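Local coordinates for microcin B17-processing protein McbD (Escherichia coli str. K-12 substr. MG1655, PDB 6GRH), which is needed to convert the inactive microcin B17 precursor peptide McbA into active antibiotic, and belongs to the YcaO cyclodehydratase family, at residues Arg238-Thr243 and Ser292-Glu297. The protein carries 1 engineered substitution. Numbering follows the deposited sequence.
Sequences RIKYST and SCNKYE
K240 and Y241 run past N294 and K295 almost at a right angle: the end-to-end directions of 238-241 and 293-296 differ by 93°. The CA atoms come closest at K240 and K295, 4.8 Å apart. N294 sits at the centre of an inverse gamma turn, closed by the backbone bond from K295 N to C293 O, and its side chain reaches across to grip three backbone groups of the other segment. Its CG lies anti to the backbone N (chi1 178°), which carries the amide out of the turn. N294 ND2 donates to R238 O at 2.9 Å in a nearly straight bond, with the acceptor close to the plane of the amide. N294 OD1 takes two N-H groups: K240 N at 2.7 Å, in the carbonyl plane on a lone pair, and Y241 N at 3.3 Å, a longer and more bent bond that arrives nearly along the C=O axis. The bonds at both amide atoms settle which end is oxygen and which nitrogen.

The three bonds tie the start of strand 241-248, an outermost strand, within this chain, of the mixed sheet in the YcaO fold, and the residues leading into it to the loop joining helices 285-292 and 296-304. Y241 lies against that loop, with C293 O and K295 O both set obliquely to its ring, Y241 CB 3.4 Å from K295 O and CD2 the same distance from C293 O; its side chain touches F299 and L302 of helix 296-304, and its hydroxyl bonds to P394 O near the C-terminus. K240 touches with the base of its chain, CB resting 3.6 Å from K295 CA. A bend at chi2 (-58°) then turns the rest away, and NZ binds S237 O and N234 O. The ring of Y296 presents its edge to K240 O.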
loop_
_atom_site.group_PDB
_atom_site.type_symbol
_atom_site.label_atom_id
_atom_site.label_comp_id
_atom_site.label_asym_id
_atom_site.label_seq_id
_atom_site.Cartn_x
_atom_site.Cartn_y
_atom_site.Cartn_z
ATOM N N ARG E 238 -19.584 38.912 -6.963
ATOM C CA ARG E 238 -18.324 39.609 -7.175
ATOM C C ARG E 238 -18.075 39.895 -8.649
ATOM O O ARG E 238 -17.481 40.915 -8.986
ATOM C CB ARG E 238 -17.156 38.801 -6.611
ATOM C CG ARG E 238 -17.045 38.828 -5.090
ATOM C CD ARG E 238 -17.819 37.704 -4.416
ATOM N NE ARG E 238 -17.394 37.520 -3.014
ATOM C CZ ARG E 238 -17.723 36.493 -2.228
ATOM N NH1 ARG E 238 -18.489 35.488 -2.670
ATOM N NH2 ARG E 238 -17.272 36.464 -0.975
ATOM N N ILE E 239 -18.501 38.995 -9.528
ATOM C CA ILE E 239 -18.361 39.207 -10.958
ATOM C C ILE E 239 -19.633 39.842 -11.505
ATOM O O ILE E 239 -20.686 39.205 -11.541
ATOM C CB ILE E 239 -18.051 37.899 -11.716
ATOM C CG1 ILE E 239 -16.821 37.198 -11.122
ATOM C CG2 ILE E 239 -17.876 38.170 -13.204
ATOM C CD1 ILE E 239 -15.534 38.006 -11.097
ATOM N N LYS E 240 -19.518 41.096 -11.932
ATOM C CA LYS E 240 -20.624 41.830 -12.506
ATOM C C LYS E 240 -20.680 41.664 -14.025
ATOM O O LYS E 240 -21.727 41.912 -14.634
ATOM C CB LYS E 240 -20.484 43.321 -12.183
ATOM C CG LYS E 240 -20.202 43.654 -10.718
ATOM C CD LYS E 240 -21.269 43.112 -9.784
ATOM C CE LYS E 240 -21.049 43.626 -8.370
ATOM N NZ LYS E 240 -22.063 43.097 -7.431
ATOM N N TYR E 241 -19.550 41.281 -14.620
ATOM C CA TYR E 241 -19.388 41.200 -16.063
ATOM C C TYR E 241 -18.331 40.164 -16.393
ATOM O O TYR E 241 -17.306 40.087 -15.714
ATOM C CB TYR E 241 -18.981 42.570 -16.652
ATOM C CG TYR E 241 -18.418 42.538 -18.065
ATOM C CD1 TYR E 241 -19.253 42.376 -19.164
ATOM C CD2 TYR E 241 -17.055 42.668 -18.297
ATOM C CE1 TYR E 241 -18.750 42.340 -20.459
ATOM C CE2 TYR E 241 -16.535 42.625 -19.582
ATOM C CZ TYR E 241 -17.389 42.456 -20.671
ATOM O OH TYR E 241 -16.874 42.411 -21.972
ATOM N N SER E 242 -18.565 39.382 -17.447
ATOM C CA SER E 242 -17.504 38.540 -17.997
ATOM C C SER E 242 -17.774 38.252 -19.455
ATOM O O SER E 242 -18.851 38.554 -19.974
ATOM C CB SER E 242 -17.362 37.240 -17.190
ATOM O OG SER E 242 -16.153 36.601 -17.529
ATOM N N THR E 243 -16.787 37.681 -20.124
ATOM C CA THR E 243 -16.913 37.425 -21.546
ATOM C C THR E 243 -16.072 36.241 -21.940
ATOM O O THR E 243 -15.125 35.897 -21.254
ATOM C CB THR E 243 -16.548 38.676 -22.400
ATOM O OG1 THR E 243 -16.684 38.382 -23.800
ATOM C CG2 THR E 243 -15.145 39.142 -22.149
ATOM N N SER E 292 -10.874 46.413 -14.108
ATOM C CA SER E 292 -11.605 47.692 -14.000
ATOM C C SER E 292 -12.899 47.715 -14.843
ATOM O O SER E 292 -13.754 48.573 -14.631
ATOM C CB SER E 292 -10.712 48.862 -14.384
ATOM O OG SER E 292 -10.619 48.986 -15.794
ATOM N N CYS E 293 -13.021 46.797 -15.806
ATOM C CA CYS E 293 -14.273 46.595 -16.576
ATOM C C CYS E 293 -15.308 45.659 -15.919
ATOM O O CYS E 293 -16.391 45.429 -16.493
ATOM C CB CYS E 293 -13.940 46.063 -17.980
ATOM S SG CYS E 293 -12.997 47.206 -19.005
ATOM N N ASN E 294 -14.990 45.107 -14.745
ATOM C CA ASN E 294 -15.911 44.232 -13.990
ATOM C C ASN E 294 -17.033 45.062 -13.376
ATOM O O ASN E 294 -17.055 45.330 -12.173
ATOM C CB ASN E 294 -15.154 43.416 -12.904
ATOM C CG ASN E 294 -16.075 42.533 -12.073
ATOM O OD1 ASN E 294 -17.115 42.078 -12.542
ATOM N ND2 ASN E 294 -15.701 42.300 -10.834
ATOM N N LYS E 295 -17.964 45.475 -14.229
ATOM C CA LYS E 295 -19.139 46.228 -13.810
ATOM C C LYS E 295 -20.244 46.032 -14.841
ATOM O O LYS E 295 -19.980 45.795 -16.020
ATOM C CB LYS E 295 -18.822 47.712 -13.604
ATOM C CG LYS E 295 -18.070 48.382 -14.740
ATOM C CD LYS E 295 -17.353 49.644 -14.270
ATOM C CE LYS E 295 -16.284 50.079 -15.263
ATOM N NZ LYS E 295 -16.804 50.930 -16.368
ATOM N N TYR E 296 -21.479 46.110 -14.375
ATOM C CA TYR E 296 -22.635 45.847 -15.212
ATOM C C TYR E 296 -22.661 46.714 -16.478
ATOM O O TYR E 296 -23.102 46.250 -17.530
ATOM C CB TYR E 296 -23.915 46.028 -14.397
ATOM C CG TYR E 296 -25.161 45.550 -15.098
ATOM C CD1 TYR E 296 -25.345 44.195 -15.380
ATOM C CD2 TYR E 296 -26.182 46.446 -15.446
ATOM C CE1 TYR E 296 -26.487 43.751 -16.025
ATOM C CE2 TYR E 296 -27.326 46.007 -16.087
ATOM C CZ TYR E 296 -27.468 44.657 -16.368
ATOM O OH TYR E 296 -28.592 44.204 -17.001
ATOM N N GLU E 297 -22.142 47.945 -16.382
ATOM C CA GLU E 297 -22.128 48.891 -17.507
ATOM C C GLU E 297 -21.298 48.406 -18.700
ATOM O O GLU E 297 -21.540 48.844 -19.830
ATOM C CB GLU E 297 -21.633 50.296 -17.108
ATOM C CG GLU E 297 -22.288 50.913 -15.869
ATOM C CD GLU E 297 -21.540 50.564 -14.580
ATOM O OE1 GLU E 297 -21.894 49.544 -13.918
ATOM O OE2 GLU E 297 -20.577 51.302 -14.242
#